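Local structure of beta-xylanase (Caldicellulosiruptor kristjanssonii, 7NWN) at residues 43-48 with 71-76. The protein probably binds plant cell-wall carbohydrate through this family 9 carbohydrate-binding module, which is part of a multimodular, hyperthermostable xylanase-glucuronoyl esterase. Numbering follows the deposited sequence.
With EDO (1,2-ethanediol), chain K.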
loop_
_atom_site.group_PDB
_atom_site.type_symbol
_atom_site.label_atom_id
_atom_site.label_comp_id
_atom_site.label_asym_id
_atom_site.label_seq_id
_atom_site.Cartn_x
_atom_site.Cartn_y
_atom_site.Cartn_z
ATOM N N VAL A 43 -5.698 -6.944 12.880
ATOM C CA VAL A 43 -6.066 -5.631 12.356
ATOM C C VAL A 43 -7.096 -5.846 11.244
ATOM O O VAL A 43 -7.260 -6.956 10.726
ATOM C CB VAL A 43 -4.859 -4.808 11.886
ATOM C CG1 VAL A 43 -3.719 -4.806 12.896
ATOM C CG2 VAL A 43 -4.353 -5.288 10.556
ATOM N N GLU A 44 -7.775 -4.763 10.881
ATOM C CA GLU A 44 -8.947 -4.827 10.017
ATOM C C GLU A 44 -8.544 -4.562 8.557
ATOM O O GLU A 44 -7.638 -3.753 8.272
ATOM C CB GLU A 44 -9.948 -3.823 10.602
ATOM C CG GLU A 44 -10.934 -3.244 9.612
ATOM C CD GLU A 44 -11.585 -1.935 10.052
ATOM O OE1 GLU A 44 -11.302 -0.872 9.406
ATOM O OE2 GLU A 44 -12.377 -1.974 11.037
ATOM N N TRP A 45 -9.271 -5.226 7.657
ATOM C CA TRP A 45 -9.211 -4.955 6.216
ATOM C C TRP A 45 -9.774 -3.564 5.895
ATOM O O TRP A 45 -10.768 -3.137 6.447
ATOM C CB TRP A 45 -9.988 -6.029 5.433
ATOM C CG TRP A 45 -9.378 -7.400 5.389
ATOM C CD1 TRP A 45 -9.924 -8.541 5.911
ATOM C CD2 TRP A 45 -8.175 -7.805 4.682
ATOM N NE1 TRP A 45 -9.108 -9.612 5.638
ATOM C CE2 TRP A 45 -8.033 -9.199 4.884
ATOM C CE3 TRP A 45 -7.196 -7.137 3.934
ATOM C CZ2 TRP A 45 -6.971 -9.925 4.343
ATOM C CZ3 TRP A 45 -6.120 -7.843 3.419
ATOM C CH2 TRP A 45 -6.030 -9.221 3.617
ATOM N N ASN A 46 -9.116 -2.834 5.015
ATOM C CA ASN A 46 -9.655 -1.632 4.405
ATOM C C ASN A 46 -10.060 -2.037 3.002
ATOM O O ASN A 46 -9.335 -2.817 2.390
ATOM C CB ASN A 46 -8.581 -0.551 4.339
ATOM C CG ASN A 46 -8.023 -0.267 5.725
ATOM O OD1 ASN A 46 -8.707 0.305 6.577
ATOM N ND2 ASN A 46 -6.803 -0.708 5.977
ATOM N N ILE A 47 -11.257 -1.624 2.576
ATOM C CA ILE A 47 -11.839 -2.038 1.303
ATOM C C ILE A 47 -11.890 -0.802 0.407
ATOM O O ILE A 47 -12.693 0.115 0.629
ATOM C CB ILE A 47 -13.273 -2.579 1.479
ATOM C CG1 ILE A 47 -13.431 -3.621 2.600
ATOM C CG2 ILE A 47 -13.825 -3.024 0.129
ATOM C CD1 ILE A 47 -12.816 -4.973 2.335
ATOM N N PRO A 48 -11.036 -0.701 -0.624
ATOM C CA PRO A 48 -11.115 0.453 -1.527
ATOM C C PRO A 48 -12.362 0.241 -2.386
ATOM O O PRO A 48 -12.578 -0.861 -2.898
ATOM C CB PRO A 48 -9.792 0.358 -2.278
ATOM C CG PRO A 48 -9.515 -1.133 -2.319
ATOM C CD PRO A 48 -9.992 -1.667 -0.991
ATOM N N TYR A 71 3.897 -0.824 6.748
ATOM C CA TYR A 71 3.672 -2.161 6.198
ATOM C C TYR A 71 2.311 -2.193 5.523
ATOM O O TYR A 71 1.330 -1.677 6.081
ATOM C CB TYR A 71 3.704 -3.237 7.300
ATOM C CG TYR A 71 5.083 -3.346 7.919
ATOM C CD1 TYR A 71 6.074 -4.123 7.333
ATOM C CD2 TYR A 71 5.401 -2.623 9.063
ATOM C CE1 TYR A 71 7.351 -4.193 7.870
ATOM C CE2 TYR A 71 6.678 -2.664 9.612
ATOM C CZ TYR A 71 7.630 -3.498 9.046
ATOM O OH TYR A 71 8.879 -3.521 9.577
ATOM N N VAL A 72 2.268 -2.822 4.336
ATOM C CA VAL A 72 1.009 -2.994 3.621
ATOM C C VAL A 72 0.841 -4.479 3.299
ATOM O O VAL A 72 1.763 -5.063 2.757
ATOM C CB VAL A 72 0.963 -2.165 2.316
ATOM C CG1 VAL A 72 -0.425 -2.242 1.658
ATOM C CG2 VAL A 72 1.367 -0.691 2.560
ATOM N N LEU A 73 -0.350 -5.025 3.572
ATOM C CA LEU A 73 -0.697 -6.355 3.084
ATOM C C LEU A 73 -1.917 -6.163 2.183
ATOM O O LEU A 73 -2.940 -5.710 2.688
ATOM C CB LEU A 73 -1.074 -7.247 4.278
ATOM C CG LEU A 73 -1.613 -8.633 3.894
ATOM C CD1 LEU A 73 -0.437 -9.476 3.506
ATOM C CD2 LEU A 73 -2.290 -9.265 5.109
ATOM N N ALA A 74 -1.775 -6.433 0.880
ATOM C CA ALA A 74 -2.903 -6.293 -0.015
ATOM C C ALA A 74 -3.237 -7.664 -0.596
ATOM O O ALA A 74 -2.340 -8.434 -0.966
ATOM C CB ALA A 74 -2.582 -5.277 -1.101
ATOM N N GLU A 75 -4.546 -7.951 -0.687
ATOM C CA GLU A 75 -4.984 -9.084 -1.501
ATOM C C GLU A 75 -5.942 -8.610 -2.593
ATOM O O GLU A 75 -6.873 -7.813 -2.328
ATOM C CB GLU A 75 -5.709 -10.112 -0.624
ATOM C CG GLU A 75 -4.733 -10.839 0.246
ATOM C CD GLU A 75 -5.289 -11.959 1.111
ATOM O OE1 GLU A 75 -6.429 -12.376 0.894
ATOM O OE2 GLU A 75 -4.548 -12.418 1.981
ATOM N N VAL A 76 -5.699 -9.134 -3.801
ATOM C CA VAL A 76 -6.496 -8.759 -4.948
ATOM C C VAL A 76 -7.181 -10.028 -5.477
ATOM O O VAL A 76 -6.486 -10.983 -5.819
ATOM C CB VAL A 76 -5.597 -8.120 -6.037
ATOM C CG1 VAL A 76 -6.418 -7.733 -7.281
ATOM C CG2 VAL A 76 -4.817 -6.900 -5.508
HETATM C C1 EDO K . -12.099 0.936 5.988
HETATM O O1 EDO K . -10.907 1.661 5.959
HETATM C C2 EDO K . -12.551 0.639 4.609
HETATM O O2 EDO K . -12.953 -0.688 4.571
#
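On one face of the four-stranded antiparallel sheet of this CBM9 module, the indole of W45 reaches from the loop between strands 22-25 and 50-51 across to L73 and E75 of strand 69-77. The backbones stay well apart, with the CA atoms of W45 and A74 9.0 Å from each other; the gap is bridged by the long indole from one side and by L73 and E75, which point toward the loop, from the other. With CG anti to the carbonyl carbon (chi1 -71°), the indole swings in toward the strand and its six-membered ring does the touching. W45 CH2 lies 4.0 Å from L73 CD2, a methyl that offers this corner an apolar surface, while W45 CZ3 comes within 3.9 Å of the carbonyl L73 O. The same CH2 is 3.8 Å from E75 CD, where ring and carboxylate planes are inclined by 62°, so the two groups do not stack. E75, extended beyond CG, brings CG and its carboxyl carbon against the CH2 corner, while OE2 forms a salt bridge with R145 of strand 143-151. An alanine in place of E75 would probably leave R145 without this carboxylate mate and the indole end with less to rest on. On the side of the loop turned away from the indole, N46 OD1 accepts a hydrogen bond from O1 of a 1,2-ethanediol (2.7 Å), probably from the crystallisation liquor, and I47 N donates one to its O2 (2.8 Å). The backbone of N46 bonds to F61, so the loop runs alongside edge strand 58-66, and the indole reaches past that strand, with K60 and K62 as cation-pi partners, to strand 69-77.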